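Local coordinates for mandelate racemase/muconate lactonizing enzyme family protein (Roseovarius nubinhibens ISM, PDB 3U4F) that probably acts as a magnesium-dependent enzyme of the enolase superfamily, perhaps a hydro-lyase working from a TIM-barrel active site, at residues E244-L249 with A273-Q278; R267-R272 with A300-T305. All coordinates share one frame; numbering follows the deposited sequence.

Contact 1 of 2, residues E244-L249 with A273-Q278; sequences EVSEAL and AVDVVQ. With MG (magnesium ion), chain G.
Ser-246 reaches from the last turn of helix 239-248 to the chain just ahead of strand 276-277, where its OG donates to Ala-273 O at 2.7 Å. OG comes from above the carbonyl plane, 37° out of it, and not in line with a lone pair. With chi1 -70°, OG stands anti to its own carbonyl carbon, which turns it toward Ala-273. Independently, Ser-246 O binds magnesium at 2.1 Å. Leu-249 O, just past the helix, binds the same magnesium at 2.1 Å, and four waters complete six-fold coordination. Asp-275 meets this cluster through its waters: OD2 accepts from water 1 (2.6 Å) and OD1 from water 2 (2.7 Å), holding the ion from the second shell. Here the end of one TIM-barrel helix faces the entry to a barrel strand, and the metal sits where C-terminal helix carbonyls would probably favour a cation. Asp-275 OD2 also accepts from Val-253 N, at the start of the neighbouring strand 253-255, which helps fix the carboxylate. An alanine in place of Ser-246 would probably leave Ala-273 O without this donor, while the backbone oxygen on the metal would remain. Val-245 and Leu-249 pack on helix 212-224.

Contact 2 of 2, residues R267-R272 with A300-T305; sequences RMIDMR and AALPVT
Ile-269 and Ala-300 meet methyl to methyl, CG2 of the isoleucine lying 3.6 Å from CB of the alanine, and this is the close-packed apolar side of the contact. Spacing is looser to Leu-302, whose CD2 lies 4.1 Å from the same Ile-269 CG2, the two side chains running antiparallel, flank to flank. CG2, anti to the Ile-269 backbone N, points at the loop and meets both partners, while CG1 lies beside that N. Behind it Ile-269 also packs on Val-277 and Met-296, in the layer between barrel strand and outer helices.

Toward solvent the contact is no less close, but it rests on a single exposed side chain. Arg-272 folds back, its chain bent at chi2 (95°), and lays one face of its guanidinium over the Ala-300 methyl, with NH2 3.5 Å from CB. Its NH1 then donates to Ile-269 O at 2.8 Å, by a bent bond with an N-H...O angle of 132°. Arg-272 N reaches the same oxygen, Ile-269 O, at 3.0 Å from the other face of the carbonyl plane.

Both segments finish helices of the TIM barrel with a Schellman motif: Arg-272, of positive phi, after helix 262-270, and Ala-301 after helix 287-299. The contact thus joins the C-terminal ends of helices 262-270 and 287-299.

Across the interface methyls meet methyls or the flat face of a guanidinium; the polar grip stays within 267-272, where a cation set on a carbonyl at a helix C-terminus is likely to be favoured electrostatically.

Overall arrangement
Contacts 1 and 2 are neighbours in the TIM barrel, their centres 9 Å apart, and their segments alternate along the chain. They join directly through Val-277, whose N probably bonds to Pro-303 O (3.0 Å) and whose O probably bonds to Thr-305 N (2.9 Å), setting 300-305 beside strand 276-277. The magnesium of contact 1 is not the one in the guanidine pocket: the Val-274 side chain is about 11 Å from that second ion and about 12 Å from guanidine. The Arg-272 side chain of contact 2 is about 9 Å from the contact 1 metal. Toward the pocket, Gln-278 NE2 hydrogen-bonds Glu-231, a ligand of the active-site magnesium.

Contact 1 of 2, residues E244-L249 with A273-Q278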
loop_
_atom_site.group_PDB
_atom_site.type_symbol
_atom_site.label_atom_id
_atom_site.label_comp_id
_atom_site.label_asym_id
_atom_site.label_seq_id
_atom_site.Cartn_x
_atom_site.Cartn_y
_atom_site.Cartn_z
ATOM N N GLU A 244 2.463 12.144 20.738
ATOM C CA GLU A 244 2.038 12.411 22.115
ATOM C C GLU A 244 2.809 11.574 23.135
ATOM O O GLU A 244 3.206 12.075 24.204
ATOM C CB GLU A 244 0.539 12.163 22.296
ATOM C CG GLU A 244 0.024 12.841 23.579
ATOM C CD GLU A 244 -1.430 12.511 23.892
ATOM O OE1 GLU A 244 -2.209 12.218 22.939
ATOM O OE2 GLU A 244 -1.759 12.551 25.106
ATOM N N VAL A 245 3.012 10.297 22.822
ATOM C CA VAL A 245 3.752 9.418 23.718
ATOM C C VAL A 245 5.224 9.826 23.860
ATOM O O VAL A 245 5.725 9.955 24.988
ATOM C CB VAL A 245 3.615 7.945 23.292
ATOM C CG1 VAL A 245 4.352 7.031 24.261
ATOM C CG2 VAL A 245 2.111 7.579 23.204
ATOM N N SER A 246 5.904 10.021 22.723
ATOM C CA SER A 246 7.278 10.572 22.685
ATOM C C SER A 246 7.396 11.840 23.491
ATOM O O SER A 246 8.347 12.004 24.258
ATOM C CB SER A 246 7.697 10.934 21.242
ATOM O OG SER A 246 7.862 9.733 20.552
ATOM N N GLU A 247 6.450 12.752 23.306
ATOM C CA GLU A 247 6.516 14.035 24.041
ATOM C C GLU A 247 6.367 13.892 25.554
ATOM O O GLU A 247 6.981 14.662 26.307
ATOM C CB GLU A 247 5.538 15.079 23.474
ATOM C CG GLU A 247 5.948 15.624 22.106
ATOM C CD GLU A 247 4.860 16.486 21.455
ATOM O OE1 GLU A 247 3.652 16.175 21.600
ATOM O OE2 GLU A 247 5.207 17.485 20.791
ATOM N N ALA A 248 5.561 12.927 26.003
ATOM C CA ALA A 248 5.341 12.712 27.438
ATOM C C ALA A 248 6.440 11.892 28.134
ATOM O O ALA A 248 6.551 11.929 29.363
ATOM C CB ALA A 248 3.949 12.065 27.692
ATOM N N LEU A 249 7.227 11.136 27.372
ATOM C CA LEU A 249 8.213 10.215 27.976
ATOM C C LEU A 249 9.670 10.618 27.747
ATOM O O LEU A 249 10.000 11.201 26.733
ATOM C CB LEU A 249 8.024 8.785 27.473
ATOM C CG LEU A 249 6.653 8.180 27.778
ATOM C CD1 LEU A 249 6.504 6.819 27.059
ATOM C CD2 LEU A 249 6.494 8.000 29.289
ATOM N N ALA A 273 7.988 12.554 15.533
ATOM C CA ALA A 273 7.029 11.713 16.182
ATOM C C ALA A 273 7.726 10.598 16.981
ATOM O O ALA A 273 7.157 10.079 17.929
ATOM C CB ALA A 273 6.091 11.123 15.156
ATOM N N VAL A 274 8.936 10.204 16.562
ATOM C CA VAL A 274 9.706 9.191 17.269
ATOM C C VAL A 274 11.133 9.710 17.528
ATOM O O VAL A 274 11.590 10.642 16.863
ATOM C CB VAL A 274 9.797 7.818 16.505
ATOM C CG1 VAL A 274 8.433 7.152 16.360
ATOM C CG2 VAL A 274 10.419 8.001 15.128
ATOM N N ASP A 275 11.811 9.067 18.477
ATOM C CA ASP A 275 13.199 9.384 18.835
ATOM C C ASP A 275 14.220 8.600 18.032
ATOM O O ASP A 275 15.346 9.063 17.859
ATOM C CB ASP A 275 13.408 9.118 20.319
ATOM C CG ASP A 275 12.425 9.911 21.189
ATOM O OD1 ASP A 275 12.493 11.177 21.188
ATOM O OD2 ASP A 275 11.548 9.272 21.800
ATOM N N VAL A 276 13.829 7.411 17.569
ATOM C CA VAL A 276 14.692 6.540 16.759
ATOM C C VAL A 276 13.816 6.027 15.597
ATOM O O VAL A 276 12.707 5.566 15.837
ATOM C CB VAL A 276 15.163 5.338 17.569
ATOM C CG1 VAL A 276 16.062 4.414 16.722
ATOM C CG2 VAL A 276 15.924 5.758 18.843
ATOM N N VAL A 277 14.314 6.096 14.366
ATOM C CA VAL A 277 13.550 5.582 13.226
ATOM C C VAL A 277 13.937 4.134 12.892
ATOM O O VAL A 277 15.111 3.745 13.008
ATOM C CB VAL A 277 13.631 6.510 11.984
ATOM C CG1 VAL A 277 13.159 7.921 12.348
ATOM C CG2 VAL A 277 15.052 6.604 11.431
ATOM N N GLN A 278 12.954 3.348 12.458
ATOM C CA GLN A 278 13.160 1.912 12.296
ATOM C C GLN A 278 12.624 1.390 10.946
ATOM O O GLN A 278 11.789 0.523 10.921
ATOM C CB GLN A 278 12.504 1.138 13.444
ATOM C CG GLN A 278 13.079 1.538 14.789
ATOM C CD GLN A 278 12.558 0.647 15.865
ATOM O OE1 GLN A 278 11.433 0.828 16.306
ATOM N NE2 GLN A 278 13.370 -0.330 16.304
HETATM MG MG MG G . 10.331 11.761 24.758
HETATM O O HOH W 1 10.423 9.783 24.056
HETATM O O HOH W 2 10.828 12.485 22.822
HETATM O O HOH W 3 12.446 11.800 25.178
HETATM O O HOH W 4 10.378 13.796 25.523
#

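Contact 2 of 2, residues R267-R272 with A300-T305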
loop_
_atom_site.group_PDB
_atom_site.type_symbol
_atom_site.label_atom_id
_atom_site.label_comp_id
_atom_site.label_asym_id
_atom_site.label_seq_id
_atom_site.Cartn_x
_atom_site.Cartn_y
_atom_site.Cartn_z
ATOM N N ARG A 267 6.956 13.208 6.815
ATOM C CA ARG A 267 6.006 13.750 7.792
ATOM C C ARG A 267 6.380 13.328 9.213
ATOM O O ARG A 267 6.378 14.160 10.146
ATOM C CB ARG A 267 4.568 13.323 7.428
ATOM C CG ARG A 267 3.456 13.788 8.374
ATOM C CD ARG A 267 2.040 13.405 7.860
ATOM N NE ARG A 267 1.067 13.851 8.854
ATOM C CZ ARG A 267 0.393 13.062 9.698
ATOM N NH1 ARG A 267 0.518 11.741 9.650
ATOM N NH2 ARG A 267 -0.436 13.602 10.586
HETATM N N MSE A 268 6.710 12.039 9.382
HETATM C CA MSE A 268 6.990 11.490 10.717
HETATM C C MSE A 268 8.251 12.142 11.299
HETATM O O MSE A 268 8.303 12.484 12.487
HETATM C CB MSE A 268 7.207 9.980 10.620
HETATM C CG MSE A 268 7.437 9.302 11.976
HETATM SE SE MSE A 268 8.324 7.557 11.846
HETATM C CE MSE A 268 7.378 6.799 10.264
ATOM N N ILE A 269 9.252 12.325 10.446
ATOM C CA ILE A 269 10.539 12.880 10.896
ATOM C C ILE A 269 10.409 14.394 11.155
ATOM O O ILE A 269 10.923 14.894 12.166
ATOM C CB ILE A 269 11.678 12.512 9.909
ATOM C CG1 ILE A 269 11.958 10.994 9.988
ATOM C CG2 ILE A 269 12.951 13.352 10.160
ATOM C CD1 ILE A 269 12.878 10.436 8.900
ATOM N N ASP A 270 9.724 15.099 10.254
ATOM C CA ASP A 270 9.519 16.561 10.369
ATOM C C ASP A 270 8.765 16.931 11.660
ATOM O O ASP A 270 9.063 17.948 12.295
ATOM C CB ASP A 270 8.732 17.090 9.166
ATOM C CG ASP A 270 9.597 17.297 7.910
ATOM O OD1 ASP A 270 10.833 17.042 7.919
ATOM O OD2 ASP A 270 9.012 17.725 6.896
HETATM N N MSE A 271 7.812 16.098 12.072
HETATM C CA MSE A 271 7.065 16.344 13.313
HETATM C C MSE A 271 7.726 15.741 14.550
HETATM O O MSE A 271 7.209 15.893 15.659
HETATM C CB MSE A 271 5.632 15.818 13.181
HETATM C CG MSE A 271 5.569 14.333 13.176
HETATM SE SE MSE A 271 3.820 13.654 12.559
HETATM C CE MSE A 271 2.990 13.824 14.234
ATOM N N ARG A 272 8.853 15.057 14.351
ATOM C CA ARG A 272 9.584 14.340 15.417
ATOM C C ARG A 272 8.700 13.425 16.228
ATOM O O ARG A 272 8.642 13.512 17.465
ATOM C CB ARG A 272 10.296 15.299 16.370
ATOM C CG ARG A 272 11.682 15.690 15.918
ATOM C CD ARG A 272 11.571 16.969 15.194
ATOM N NE ARG A 272 12.862 17.539 14.823
ATOM C CZ ARG A 272 13.316 17.618 13.575
ATOM N NH1 ARG A 272 12.604 17.122 12.567
ATOM N NH2 ARG A 272 14.490 18.204 13.343
ATOM N N ALA A 300 17.700 15.518 10.974
ATOM C CA ALA A 300 16.900 15.770 12.172
ATOM C C ALA A 300 17.586 15.275 13.451
ATOM O O ALA A 300 16.973 15.286 14.535
ATOM C CB ALA A 300 15.510 15.101 12.022
ATOM N N ALA A 301 18.832 14.811 13.308
ATOM C CA ALA A 301 19.625 14.221 14.396
ATOM C C ALA A 301 18.949 13.026 15.090
ATOM O O ALA A 301 19.046 12.865 16.309
ATOM C CB ALA A 301 20.071 15.305 15.427
ATOM N N LEU A 302 18.291 12.171 14.295
ATOM C CA LEU A 302 17.669 10.964 14.813
ATOM C C LEU A 302 18.481 9.762 14.378
ATOM O O LEU A 302 18.867 9.674 13.200
ATOM C CB LEU A 302 16.267 10.797 14.243
ATOM C CG LEU A 302 15.010 11.420 14.867
ATOM C CD1 LEU A 302 15.227 12.478 15.956
ATOM C CD2 LEU A 302 13.942 11.786 13.820
ATOM N N PRO A 303 18.720 8.828 15.299
ATOM C CA PRO A 303 19.385 7.587 14.889
ATOM C C PRO A 303 18.467 6.613 14.163
ATOM O O PRO A 303 17.232 6.713 14.266
ATOM C CB PRO A 303 19.837 6.952 16.206
ATOM C CG PRO A 303 19.006 7.591 17.256
ATOM C CD PRO A 303 18.492 8.901 16.753
ATOM N N VAL A 304 19.098 5.647 13.497
ATOM C CA VAL A 304 18.415 4.670 12.645
ATOM C C VAL A 304 18.727 3.268 13.163
ATOM O O VAL A 304 19.884 2.833 13.178
ATOM C CB VAL A 304 18.844 4.805 11.179
ATOM C CG1 VAL A 304 18.143 3.726 10.323
ATOM C CG2 VAL A 304 18.574 6.229 10.646
ATOM N N THR A 305 17.694 2.582 13.628
ATOM C CA THR A 305 17.830 1.228 14.168
ATOM C C THR A 305 16.823 0.355 13.414
ATOM O O THR A 305 15.685 0.212 13.834
ATOM C CB THR A 305 17.559 1.214 15.704
ATOM O OG1 THR A 305 18.561 2.009 16.345
ATOM C CG2 THR A 305 17.668 -0.190 16.267
#